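Local coordinates for hypothetical protein (Pseudomonas aeruginosa, PDB 2H9F) that probably interconverts methylaconitate isomers as a PrpF family isomerase, at residues A[35-38]-A[39-43]; A[214-217]-A[218-222]; A[229-232]-A[233-237]; A[325-328]-A[329-333]; A[363-367]-A[368-372]. All blocks are in the same frame, centred on the assembly; numbering follows the deposited sequence. Where two conformers were deposited one is given.

Contact 1 of 5, residues A[35-38]-A[39-43]; sequences RVPG and EARDR
Gly38 O receives the backbone N-H of Asp42 at 3.2 Å (N-H...O angle 163°), the i to i+4 bond with which helix 39-49 begins. The chain runs in extended through Val36, Pro37 and Gly38 and turns helical at Glu39, so that Gly38 occupies the N-cap position. Two waters link the loop to the first turn. One donates to Val36 O and accepts from Arg41 N (3.0 Å from Arg41 N to the water); the other accepts from Gly38 N and donates to Asp42 OD1 (2.9 Å from OD1 to the water). Asp42 OD1 also accepts a hydrogen bond from Trp101 NE1, so two partners hold that oxygen beside the cap.

The side chain of Arg41 does most of the touching. It leaves the helix fully extended through its first two torsions (chi1 175°, chi2 -177°) and bends only at chi3, which brings the guanidinium back alongside the incoming loop. One of its faces lies against the Val36-Pro37 peptide, off-centre, with Val36 C 3.4 Å and Pro37 N 3.5 Å from the plane. NH1 runs beside the proline ring, 3.9 Å from Pro37 CG, while NH2 comes 3.3 Å from Arg35 C. Cys34 O takes the N-H of Arg41 NE, and Leu27 and Trp101 pack on the same side chain, burying it. This is a helix N-terminus with glycine at the N-cap, where waters bridge loop and first turn and a first-turn arginine lies back along the loop.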
loop_
_atom_site.group_PDB
_atom_site.type_symbol
_atom_site.label_atom_id
_atom_site.label_comp_id
_atom_site.label_asym_id
_atom_site.label_seq_id
_atom_site.Cartn_x
_atom_site.Cartn_y
_atom_site.Cartn_z
ATOM N N ARG A 35 -26.014 -8.476 -4.625
ATOM C CA ARG A 35 -26.475 -7.813 -5.847
ATOM C C ARG A 35 -27.507 -6.738 -5.556
ATOM O O ARG A 35 -28.060 -6.132 -6.473
ATOM C CB ARG A 35 -27.060 -8.824 -6.827
ATOM C CG ARG A 35 -26.065 -9.764 -7.413
ATOM C CD ARG A 35 -26.735 -10.661 -8.427
ATOM N NE ARG A 35 -25.901 -11.819 -8.586
ATOM C CZ ARG A 35 -26.322 -13.075 -8.639
ATOM N NH1 ARG A 35 -27.619 -13.398 -8.573
ATOM N NH2 ARG A 35 -25.401 -14.027 -8.738
ATOM N N VAL A 36 -27.783 -6.529 -4.278
ATOM C CA VAL A 36 -28.456 -5.322 -3.859
ATOM C C VAL A 36 -27.639 -4.647 -2.771
ATOM O O VAL A 36 -26.887 -5.307 -2.052
ATOM C CB VAL A 36 -29.864 -5.641 -3.331
ATOM C CG1 VAL A 36 -30.736 -6.183 -4.453
ATOM C CG2 VAL A 36 -29.793 -6.626 -2.146
ATOM N N PRO A 37 -27.845 -3.343 -2.580
ATOM C CA PRO A 37 -27.138 -2.722 -1.495
ATOM C C PRO A 37 -27.532 -3.339 -0.178
ATOM O O PRO A 37 -28.670 -3.772 -0.006
ATOM C CB PRO A 37 -27.583 -1.269 -1.563
ATOM C CG PRO A 37 -28.224 -1.089 -2.873
ATOM C CD PRO A 37 -28.744 -2.407 -3.272
ATOM N N GLY A 38 -26.606 -3.400 0.756
ATOM C CA GLY A 38 -26.915 -3.992 2.050
ATOM C C GLY A 38 -25.682 -4.372 2.841
ATOM O O GLY A 38 -24.570 -4.140 2.445
ATOM N N GLU A 39 -25.911 -4.979 3.986
ATOM C CA GLU A 39 -24.843 -5.416 4.860
ATOM C C GLU A 39 -23.955 -6.486 4.197
ATOM O O GLU A 39 -22.747 -6.397 4.312
ATOM C CB GLU A 39 -25.452 -5.859 6.207
ATOM C CG GLU A 39 -24.468 -6.444 7.283
ATOM C CD GLU A 39 -23.515 -5.420 7.989
ATOM O OE1 GLU A 39 -23.834 -4.183 7.997
ATOM O OE2 GLU A 39 -22.451 -5.891 8.524
ATOM N N ALA A 40 -24.515 -7.446 3.449
ATOM C CA ALA A 40 -23.693 -8.484 2.806
ATOM C C ALA A 40 -22.697 -7.857 1.861
ATOM O O ALA A 40 -21.519 -8.223 1.806
ATOM C CB ALA A 40 -24.560 -9.473 2.083
ATOM N N ARG A 41 -23.162 -6.899 1.076
ATOM C CA ARG A 41 -22.302 -6.278 0.071
ATOM C C ARG A 41 -21.130 -5.543 0.751
ATOM O O ARG A 41 -19.961 -5.619 0.343
ATOM C CB ARG A 41 -23.139 -5.300 -0.784
ATOM C CG ARG A 41 -22.268 -4.538 -1.753
ATOM C CD ARG A 41 -23.038 -3.518 -2.556
ATOM N NE ARG A 41 -23.817 -4.181 -3.580
ATOM C CZ ARG A 41 -24.671 -3.568 -4.395
ATOM N NH1 ARG A 41 -24.837 -2.246 -4.360
ATOM N NH2 ARG A 41 -25.312 -4.290 -5.293
ATOM N N ASP A 42 -21.472 -4.801 1.784
ATOM C CA ASP A 42 -20.522 -3.983 2.555
ATOM C C ASP A 42 -19.477 -4.910 3.154
ATOM O O ASP A 42 -18.270 -4.692 2.954
ATOM C CB ASP A 42 -21.319 -3.187 3.635
ATOM C CG ASP A 42 -22.005 -1.927 3.066
ATOM O OD1 ASP A 42 -22.082 -1.781 1.830
ATOM O OD2 ASP A 42 -22.483 -1.098 3.880
ATOM N N ARG A 43 -19.927 -5.997 3.796
ATOM C CA ARG A 43 -19.035 -7.029 4.378
ATOM C C ARG A 43 -18.118 -7.626 3.318
ATOM O O ARG A 43 -16.875 -7.808 3.528
ATOM C CB ARG A 43 -19.874 -8.168 5.004
ATOM C CG ARG A 43 -20.818 -7.768 6.118
ATOM C CD ARG A 43 -21.366 -8.971 6.937
ATOM N NE ARG A 43 -22.360 -9.798 6.233
ATOM C CZ ARG A 43 -23.668 -9.807 6.507
ATOM N NH1 ARG A 43 -24.158 -9.033 7.460
ATOM N NH2 ARG A 43 -24.503 -10.570 5.820
HETATM O O HOH W 1 -26.054 -6.732 0.198
HETATM O O HOH W 2 -24.392 -1.544 0.177
#

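Contact 2 of 5, residues A[214-217]-A[218-222]; sequences MINA and GIPTV
Ile215 and Thr221 face each other as the hydrogen-bonded pair of a tight beta hairpin, strands 208-216 and 220-225. Two nearly straight bonds join them: Ile215 N to Thr221 O at 3.0 Å and Thr221 N to Ile215 O at 2.9 Å. The same two carbonyls each draw in a CA-H, from Met214 and Pro220 respectively. At the hairpin's loop end, Gly218 has the angles of a classic gamma turn (phi 81°, psi -65°), closed by a weak bond from Ile219 N to Ala217 O at 2.9 Å. The N-H of Ala217 is buried at this bend and has no partner in the model.

On the Met214, Asn216, Pro220 and Val222 face the side chains pair side by side, pointing the same way. CG of selenomethionine Met214 reaches Val222 CG1 at 4.0 Å before its selenium end leads away from the hairpin; the side chain also packs on Leu202 and Met261. Asn216 OD1 lies 3.4 Å from Pro220 CG, and its amide is steadied by ND2 bonding to Asp188 O.

Farther out, helix 319-330 covers the face that carries Ile215 and Thr221, and strand 278-283 runs parallel to 220-225, its Lys278 and Ala280 bonding the outer backbone edge. Thr221, under that helix, satisfies its own hydroxyl: OG1 donates to Ile219 O at 2.9 Å, arriving from above the carbonyl plane, 53° out of it.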
loop_
_atom_site.group_PDB
_atom_site.type_symbol
_atom_site.label_atom_id
_atom_site.label_comp_id
_atom_site.label_asym_id
_atom_site.label_seq_id
_atom_site.Cartn_x
_atom_site.Cartn_y
_atom_site.Cartn_z
HETATM N N MSE A 214 -13.158 36.245 -8.554
HETATM C CA MSE A 214 -13.505 35.403 -7.434
HETATM C C MSE A 214 -14.639 34.499 -7.928
HETATM O O MSE A 214 -15.724 34.973 -8.233
HETATM C CB MSE A 214 -13.929 36.270 -6.253
HETATM C CG MSE A 214 -12.751 36.958 -5.573
HETATM SE SE MSE A 214 -13.234 38.370 -4.407
HETATM C CE MSE A 214 -13.480 39.802 -5.773
ATOM N N ILE A 215 -14.331 33.216 -8.078
ATOM C CA ILE A 215 -15.201 32.248 -8.707
ATOM C C ILE A 215 -15.399 31.024 -7.787
ATOM O O ILE A 215 -14.465 30.514 -7.172
ATOM C CB ILE A 215 -14.641 31.833 -10.121
ATOM C CG1 ILE A 215 -15.641 30.934 -10.865
ATOM C CG2 ILE A 215 -13.309 31.169 -10.020
ATOM C CD1 ILE A 215 -15.393 30.773 -12.352
ATOM N N ASN A 216 -16.640 30.573 -7.691
ATOM C CA ASN A 216 -16.973 29.355 -6.979
ATOM C C ASN A 216 -17.285 28.266 -8.006
ATOM O O ASN A 216 -18.410 28.133 -8.450
ATOM C CB ASN A 216 -18.155 29.619 -6.039
ATOM C CG ASN A 216 -18.476 28.444 -5.164
ATOM O OD1 ASN A 216 -17.676 27.489 -5.038
ATOM N ND2 ASN A 216 -19.661 28.479 -4.560
ATOM N N ALA A 217 -16.262 27.527 -8.422
ATOM C CA ALA A 217 -16.403 26.486 -9.444
ATOM C C ALA A 217 -15.242 25.559 -9.236
ATOM O O ALA A 217 -14.117 25.993 -9.329
ATOM C CB ALA A 217 -16.348 27.068 -10.857
ATOM N N GLY A 218 -15.518 24.305 -8.913
ATOM C CA GLY A 218 -14.493 23.376 -8.447
ATOM C C GLY A 218 -14.249 23.625 -6.972
ATOM O O GLY A 218 -14.525 22.758 -6.121
ATOM N N ILE A 219 -13.736 24.820 -6.684
ATOM C CA ILE A 219 -13.462 25.265 -5.330
ATOM C C ILE A 219 -13.489 26.791 -5.377
ATOM O O ILE A 219 -13.139 27.361 -6.387
ATOM C CB ILE A 219 -12.105 24.721 -4.847
ATOM C CG1 ILE A 219 -11.961 24.905 -3.333
ATOM C CG2 ILE A 219 -10.950 25.367 -5.557
ATOM C CD1 ILE A 219 -10.975 23.911 -2.685
ATOM N N PRO A 220 -13.957 27.460 -4.313
ATOM C CA PRO A 220 -13.840 28.921 -4.292
ATOM C C PRO A 220 -12.381 29.341 -4.485
ATOM O O PRO A 220 -11.512 28.872 -3.756
ATOM C CB PRO A 220 -14.353 29.281 -2.904
ATOM C CG PRO A 220 -15.368 28.214 -2.641
ATOM C CD PRO A 220 -14.583 26.978 -3.088
ATOM N N THR A 221 -12.126 30.135 -5.520
ATOM C CA THR A 221 -10.808 30.575 -5.868
ATOM C C THR A 221 -10.797 32.080 -6.140
ATOM O O THR A 221 -11.697 32.629 -6.794
ATOM C CB THR A 221 -10.284 29.812 -7.144
ATOM O OG1 THR A 221 -10.495 28.401 -6.987
ATOM C CG2 THR A 221 -8.805 30.081 -7.383
ATOM N N VAL A 222 -9.789 32.736 -5.588
ATOM C CA VAL A 222 -9.465 34.113 -5.891
ATOM C C VAL A 222 -8.327 34.146 -6.896
ATOM O O VAL A 222 -7.212 33.689 -6.612
ATOM C CB VAL A 222 -9.022 34.888 -4.629
ATOM C CG1 VAL A 222 -8.890 36.342 -4.971
ATOM C CG2 VAL A 222 -10.038 34.698 -3.478
#

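Contact 3 of 5, residues A[229-232]-A[233-237]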
loop_
_atom_site.group_PDB
_atom_site.type_symbol
_atom_site.label_atom_id
_atom_site.label_comp_id
_atom_site.label_asym_id
_atom_site.label_seq_id
_atom_site.Cartn_x
_atom_site.Cartn_y
_atom_site.Cartn_z
ATOM N N ILE A 229 0.428 42.007 -9.178
ATOM C CA ILE A 229 0.848 41.736 -7.812
ATOM C C ILE A 229 2.349 41.526 -7.721
ATOM O O ILE A 229 2.848 41.129 -6.679
ATOM C CB ILE A 229 0.132 40.519 -7.209
ATOM C CG1 ILE A 229 0.496 39.239 -7.969
ATOM C CG2 ILE A 229 -1.385 40.763 -7.168
ATOM C CD1 ILE A 229 0.120 38.002 -7.213
ATOM N N GLY A 230 3.049 41.742 -8.830
ATOM C CA GLY A 230 4.492 41.849 -8.817
ATOM C C GLY A 230 5.217 40.612 -9.241
ATOM O O GLY A 230 6.393 40.477 -8.960
ATOM N N TYR A 231 4.504 39.710 -9.896
ATOM C CA TYR A 231 5.057 38.445 -10.340
ATOM C C TYR A 231 4.991 38.317 -11.852
ATOM O O TYR A 231 4.266 39.012 -12.549
ATOM C CB TYR A 231 4.353 37.250 -9.664
ATOM C CG TYR A 231 4.670 37.149 -8.191
ATOM C CD1 TYR A 231 4.070 38.004 -7.279
ATOM C CD2 TYR A 231 5.617 36.257 -7.715
ATOM C CE1 TYR A 231 4.375 37.944 -5.920
ATOM C CE2 TYR A 231 5.928 36.190 -6.352
ATOM C CZ TYR A 231 5.307 37.043 -5.467
ATOM O OH TYR A 231 5.615 37.006 -4.126
ATOM N N ARG A 232 5.773 37.377 -12.334
ATOM C CA ARG A 232 6.000 37.160 -13.733
ATOM C C ARG A 232 5.044 36.085 -14.214
ATOM O O ARG A 232 4.650 36.074 -15.369
ATOM C CB ARG A 232 7.443 36.719 -13.868
ATOM C CG ARG A 232 7.823 36.261 -15.180
ATOM C CD ARG A 232 8.039 37.366 -16.087
ATOM N NE ARG A 232 8.930 36.885 -17.140
ATOM C CZ ARG A 232 9.033 37.451 -18.331
ATOM N NH1 ARG A 232 8.363 38.576 -18.622
ATOM N NH2 ARG A 232 9.829 36.875 -19.222
ATOM N N GLY A 233 4.678 35.175 -13.321
ATOM C CA GLY A 233 3.734 34.095 -13.623
ATOM C C GLY A 233 4.392 32.763 -13.881
ATOM O O GLY A 233 3.705 31.765 -14.001
ATOM N N THR A 234 5.723 32.782 -14.010
ATOM C CA THR A 234 6.560 31.616 -14.276
ATOM C C THR A 234 7.224 31.055 -13.004
ATOM O O THR A 234 7.847 29.999 -13.040
ATOM C CB THR A 234 7.669 31.985 -15.279
ATOM O OG1 THR A 234 8.453 33.055 -14.750
ATOM C CG2 THR A 234 7.067 32.430 -16.591
ATOM N N GLU A 235 7.080 31.753 -11.885
ATOM C CA GLU A 235 7.783 31.404 -10.663
ATOM C C GLU A 235 7.627 29.940 -10.240
ATOM O O GLU A 235 6.531 29.359 -10.331
ATOM C CB GLU A 235 7.310 32.300 -9.529
ATOM C CG GLU A 235 7.871 33.731 -9.540
ATOM C CD GLU A 235 7.157 34.697 -10.480
ATOM O OE1 GLU A 235 6.092 34.318 -11.030
ATOM O OE2 GLU A 235 7.682 35.839 -10.626
ATOM N N LEU A 236 8.719 29.351 -9.755
ATOM C CA LEU A 236 8.701 28.002 -9.201
ATOM C C LEU A 236 8.660 28.028 -7.665
ATOM O O LEU A 236 8.686 29.085 -7.036
ATOM C CB LEU A 236 9.937 27.228 -9.661
ATOM C CG LEU A 236 10.182 27.174 -11.164
ATOM C CD1 LEU A 236 11.546 26.554 -11.413
ATOM C CD2 LEU A 236 9.050 26.420 -11.891
ATOM N N ARG A 237 8.578 26.857 -7.055
ATOM C CA ARG A 237 8.379 26.807 -5.621
ATOM C C ARG A 237 9.510 27.441 -4.844
ATOM O O ARG A 237 9.274 28.193 -3.913
ATOM C CB ARG A 237 8.173 25.379 -5.173
ATOM C CG ARG A 237 6.794 24.877 -5.500
ATOM C CD ARG A 237 6.546 23.538 -4.852
ATOM N NE ARG A 237 7.559 22.590 -5.276
ATOM C CZ ARG A 237 7.855 21.451 -4.650
ATOM N NH1 ARG A 237 7.199 21.057 -3.555
ATOM N NH2 ARG A 237 8.812 20.691 -5.150
HETATM O O HOH W 3 10.335 34.219 -16.952
#
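The Tyr231 ring and the Glu235 carboxylate are turned 75° against each other, the acid coming to the rim of the ring. Glu235 CG lies at that edge in the ring plane, and Glu235 CD is 3.5 Å from Tyr231 CD2. The motif is an anion-binding nest formed by the Arg232-Gly233 backbone and filled by the Glu235 carboxylate. Outside the loop, the rings of Phe250 and Phe281 also meet the tyrosine, at inclined angles, and its OH bonds to Gln246 OE1.

In the nest, Arg232 and Gly233 have phi angles of opposite sign (-95° and 101°), which turns their two N-H groups toward one carboxylate. Arg232 N gives a bond of 3.0 Å to the syn lone pair of Glu235 OE2, while Gly233 N reaches OE1 of the same residue at 2.8 Å, slightly out of the carboxylate plane. Gripped through both oxygens, the acid is held against rotation and ties the loop across its own turn. The bend at chi2 brings the carboxylate back to these N-H groups. Arg306 bonds the carbonyls of Thr234 and Glu235, tying the loop to strand 303-309.

Arg232 and Thr234 also touch, Arg232 CG coming 3.3 Å from Thr234 OG1. One water bridges them, lying in the guanidinium plane at its edge, 3.0 Å from Arg232 NE and 3.1 Å from Thr234 OG1.

Contact 4 of 5, residues A[325-328]-A[329-333]; sequences IGTA and AAIPG
Ile331 carries CG1 beside its backbone N (chi1 -68°), which lays this branch back over the last helical turn, 3.6 Å from Thr327 O. With chi2 extended, CD1 continues in the same direction and ends 4.2 Å from Thr327 CG2.

Here the backbone of helix 319-330 comes to its end. Ala329 N bonds to Ile325 O at 2.8 Å, regular alpha-helical geometry, and Ala330 N follows to Gly326 O at 3.2 Å. The last bond is of the i to i+3 kind: Ile331 N meets Ala328 O, also at 3.2 Å, from well above the carbonyl plane, and keeps just a weak bond to Thr327 O. The alanines add small methyls that hug the helix: Ala329 CB lies 3.3 Å from Ile325 O, and Ala330 CB 3.6 Å from Thr327 O.

Polar backbone atoms at the C-terminal end are met from just beyond it: Thr334 OG1 bonds to Ala328 O, and Asn337 of helix 335-339 binds Ala329 O through ND2 and Gly333 N through OD1, a side-chain clamp. Thr327 OG1 is satisfied one turn back by Val323 O. The helix end is thus wedged in on several sides: Val336 of helix 335-339 packs on Ile325, Ala328 and Ala329, strand 347-352 adds Phe350 and Val348, and Phe193 and Leu198 from loops touch Ile331, with strand 369-386 against Thr327, Ile331 and Pro332.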
loop_
_atom_site.group_PDB
_atom_site.type_symbol
_atom_site.label_atom_id
_atom_site.label_comp_id
_atom_site.label_asym_id
_atom_site.label_seq_id
_atom_site.Cartn_x
_atom_site.Cartn_y
_atom_site.Cartn_z
ATOM N N ILE A 325 -9.987 26.853 -12.939
ATOM C CA ILE A 325 -9.274 27.452 -14.025
ATOM C C ILE A 325 -10.077 27.226 -15.293
ATOM O O ILE A 325 -10.360 28.160 -16.018
ATOM C CB ILE A 325 -7.849 26.838 -14.203
ATOM C CG1 ILE A 325 -6.921 27.202 -13.037
ATOM C CG2 ILE A 325 -7.209 27.274 -15.537
ATOM C CD1 ILE A 325 -5.573 26.433 -13.025
ATOM N N GLY A 326 -10.438 25.972 -15.560
ATOM C CA GLY A 326 -11.128 25.616 -16.793
ATOM C C GLY A 326 -12.430 26.367 -16.872
ATOM O O GLY A 326 -12.782 26.895 -17.898
ATOM N N THR A 327 -13.126 26.450 -15.768
ATOM C CA THR A 327 -14.405 27.140 -15.749
ATOM C C THR A 327 -14.213 28.649 -16.015
ATOM O O THR A 327 -14.828 29.222 -16.907
ATOM C CB THR A 327 -15.131 26.909 -14.442
ATOM O OG1 THR A 327 -15.156 25.508 -14.149
ATOM C CG2 THR A 327 -16.529 27.414 -14.522
ATOM N N ALA A 328 -13.302 29.269 -15.285
ATOM C CA ALA A 328 -13.044 30.678 -15.457
ATOM C C ALA A 328 -12.538 30.986 -16.878
ATOM O O ALA A 328 -12.912 32.020 -17.490
ATOM C CB ALA A 328 -12.064 31.178 -14.371
ATOM N N ALA A 329 -11.704 30.100 -17.437
ATOM C CA ALA A 329 -11.214 30.323 -18.772
ATOM C C ALA A 329 -12.364 30.362 -19.777
ATOM O O ALA A 329 -12.360 31.168 -20.715
ATOM C CB ALA A 329 -10.180 29.268 -19.172
ATOM N N ALA A 330 -13.361 29.512 -19.568
ATOM C CA ALA A 330 -14.474 29.380 -20.505
ATOM C C ALA A 330 -15.447 30.574 -20.469
ATOM O O ALA A 330 -16.214 30.782 -21.420
ATOM C CB ALA A 330 -15.209 28.083 -20.251
ATOM N N ILE A 331 -15.419 31.347 -19.380
ATOM C CA ILE A 331 -16.388 32.415 -19.167
ATOM C C ILE A 331 -15.716 33.711 -19.613
ATOM O O ILE A 331 -14.784 34.199 -18.981
ATOM C CB ILE A 331 -16.938 32.477 -17.719
ATOM C CG1 ILE A 331 -17.812 31.252 -17.431
ATOM C CG2 ILE A 331 -17.861 33.706 -17.497
ATOM C CD1 ILE A 331 -18.137 31.039 -15.995
ATOM N N PRO A 332 -16.166 34.254 -20.744
ATOM C CA PRO A 332 -15.448 35.382 -21.296
ATOM C C PRO A 332 -15.491 36.596 -20.407
ATOM O O PRO A 332 -16.551 36.975 -19.917
ATOM C CB PRO A 332 -16.156 35.638 -22.626
ATOM C CG PRO A 332 -17.400 34.967 -22.541
ATOM C CD PRO A 332 -17.306 33.871 -21.590
ATOM N N GLY A 333 -14.337 37.198 -20.186
ATOM C CA GLY A 333 -14.248 38.407 -19.364
ATOM C C GLY A 333 -13.527 38.207 -18.046
ATOM O O GLY A 333 -13.106 39.181 -17.428
#

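Contact 5 of 5, residues A[363-367]-A[368-372]; sequences ASQAN and GEWTV
Gly368 follows Asn367 at the tip of a two-residue beta hairpin, the type I' turn from Ala366 to Glu369 that links strands 355-366 and 369-386; both central residues have positive phi. Glu369 closes the turn through its backbone, with Glu369 N to Ala366 O at 3.1 Å and Ala366 N returning to Glu369 O, while its extended side chain leads out on the Ser364, Ala366 and Thr371 face.

Trp370 carries the other face. Its first torsion (chi1 -73°) sets CG beside the backbone N, and the indole lies under the side chain of Gln365. Gln365 CB stands 3.8 Å from the centroid of the six-membered ring, almost on the ring normal, a CH-pi contact. The extended glutamine then carries its amide on over the ring, planes 20° apart, with Gln365 CD 3.5 Å from Trp370 CZ2. Phe193 meets the indole steeply, at about 75°.

Thr371 pairs with Ser364 through two bonds of 2.8 Å, Ser364 N to Thr371 O and Thr371 N to Ser364 O. Val372 faces Ala363 as a non-hydrogen-bonded pair; Ala363 CA lies 3.1 Å from Thr371 O, a bent CA-H...O contact.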
loop_
_atom_site.group_PDB
_atom_site.type_symbol
_atom_site.label_atom_id
_atom_site.label_comp_id
_atom_site.label_asym_id
_atom_site.label_seq_id
_atom_site.Cartn_x
_atom_site.Cartn_y
_atom_site.Cartn_z
ATOM N N ALA A 363 -20.279 26.705 -20.160
ATOM C CA ALA A 363 -21.079 27.482 -19.230
ATOM C C ALA A 363 -22.088 28.315 -20.019
ATOM O O ALA A 363 -21.867 28.627 -21.198
ATOM C CB ALA A 363 -20.156 28.386 -18.401
ATOM N N SER A 364 -23.226 28.622 -19.420
ATOM C CA SER A 364 -24.179 29.465 -20.097
ATOM C C SER A 364 -24.749 30.515 -19.155
ATOM O O SER A 364 -24.695 30.370 -17.937
ATOM C CB SER A 364 -25.274 28.637 -20.754
ATOM O OG SER A 364 -26.203 28.241 -19.792
ATOM N N GLN A 365 -25.289 31.565 -19.764
ATOM C CA GLN A 365 -25.682 32.784 -19.094
ATOM C C GLN A 365 -27.157 33.062 -19.320
ATOM O O GLN A 365 -27.695 32.801 -20.368
ATOM C CB GLN A 365 -24.869 33.933 -19.636
ATOM C CG GLN A 365 -24.804 35.094 -18.721
ATOM C CD GLN A 365 -24.027 36.218 -19.321
ATOM O OE1 GLN A 365 -23.802 36.248 -20.534
ATOM N NE2 GLN A 365 -23.581 37.141 -18.482
ATOM N N ALA A 366 -27.811 33.559 -18.293
ATOM C CA ALA A 366 -29.252 33.784 -18.308
ATOM C C ALA A 366 -29.561 34.705 -17.111
ATOM O O ALA A 366 -29.386 34.334 -15.940
ATOM C CB ALA A 366 -30.070 32.440 -18.271
ATOM N N ASN A 367 -29.952 35.936 -17.473
ATOM C CA ASN A 367 -30.243 37.055 -16.548
ATOM C C ASN A 367 -29.033 37.409 -15.635
ATOM O O ASN A 367 -29.167 37.575 -14.413
ATOM C CB ASN A 367 -31.560 36.791 -15.791
ATOM C CG ASN A 367 -32.746 36.506 -16.754
ATOM O OD1 ASN A 367 -33.256 37.420 -17.415
ATOM N ND2 ASN A 367 -33.178 35.237 -16.828
ATOM N N GLY A 368 -27.860 37.525 -16.279
ATOM C CA GLY A 368 -26.579 37.794 -15.614
ATOM C C GLY A 368 -25.920 36.561 -14.992
ATOM O O GLY A 368 -24.703 36.577 -14.691
ATOM N N GLU A 369 -26.718 35.492 -14.826
ATOM C CA GLU A 369 -26.385 34.349 -13.952
ATOM C C GLU A 369 -25.791 33.175 -14.732
ATOM O O GLU A 369 -26.434 32.604 -15.602
ATOM C CB GLU A 369 -27.653 33.898 -13.231
ATOM C CG GLU A 369 -27.476 33.576 -11.751
ATOM C CD GLU A 369 -28.787 33.031 -11.117
ATOM O OE1 GLU A 369 -29.804 33.792 -11.030
ATOM O OE2 GLU A 369 -28.791 31.831 -10.720
ATOM N N TRP A 370 -24.568 32.811 -14.397
ATOM C CA TRP A 370 -23.857 31.765 -15.093
ATOM C C TRP A 370 -24.146 30.380 -14.496
ATOM O O TRP A 370 -24.199 30.229 -13.274
ATOM C CB TRP A 370 -22.365 32.049 -15.018
ATOM C CG TRP A 370 -21.942 33.178 -15.887
ATOM C CD1 TRP A 370 -21.744 34.462 -15.514
ATOM C CD2 TRP A 370 -21.642 33.121 -17.283
ATOM N NE1 TRP A 370 -21.358 35.225 -16.587
ATOM C CE2 TRP A 370 -21.291 34.429 -17.688
ATOM C CE3 TRP A 370 -21.636 32.098 -18.225
ATOM C CZ2 TRP A 370 -20.925 34.735 -18.991
ATOM C CZ3 TRP A 370 -21.285 32.398 -19.509
ATOM C CH2 TRP A 370 -20.954 33.715 -19.893
ATOM N N THR A 371 -24.304 29.383 -15.371
ATOM C CA THR A 371 -24.417 27.972 -15.008
ATOM C C THR A 371 -23.346 27.172 -15.734
ATOM O O THR A 371 -23.198 27.317 -16.946
ATOM C CB THR A 371 -25.756 27.450 -15.474
ATOM O OG1 THR A 371 -26.772 28.207 -14.828
ATOM C CG2 THR A 371 -25.952 26.003 -15.105
ATOM N N VAL A 372 -22.623 26.320 -15.013
ATOM C CA VAL A 372 -21.599 25.471 -15.635
ATOM C C VAL A 372 -22.295 24.217 -16.124
ATOM O O VAL A 372 -22.979 23.550 -15.369
ATOM C CB VAL A 372 -20.468 25.075 -14.680
ATOM C CG1 VAL A 372 -19.403 24.193 -15.411
ATOM C CG2 VAL A 372 -19.824 26.315 -14.070
#

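Contacts 2, 4 and 5 form one cluster, their centres 11 to 15 Å apart. The helix end of contact 4 touches both hairpins, whose nearest atoms are about 5 Å apart: Thr327 CG2 reaches Ala217 CB of contact 2 at 3.7 Å and Val372 CG2 of contact 5 at 3.5 Å, and Ile331 CG2 meets Trp370 CE2 at 3.5 Å. Contact 3 is separate, its centre about 20 Å from that of contact 2 and the nearest atoms about 9 Å apart, while contact 1 is remote, about 38 to 51 Å from the others between centres. Near the gamma turn of contact 2, a sulfate, probably from the crystallisation liquor, lies about 4 Å from the Ile219 side chain and may mark a pocket.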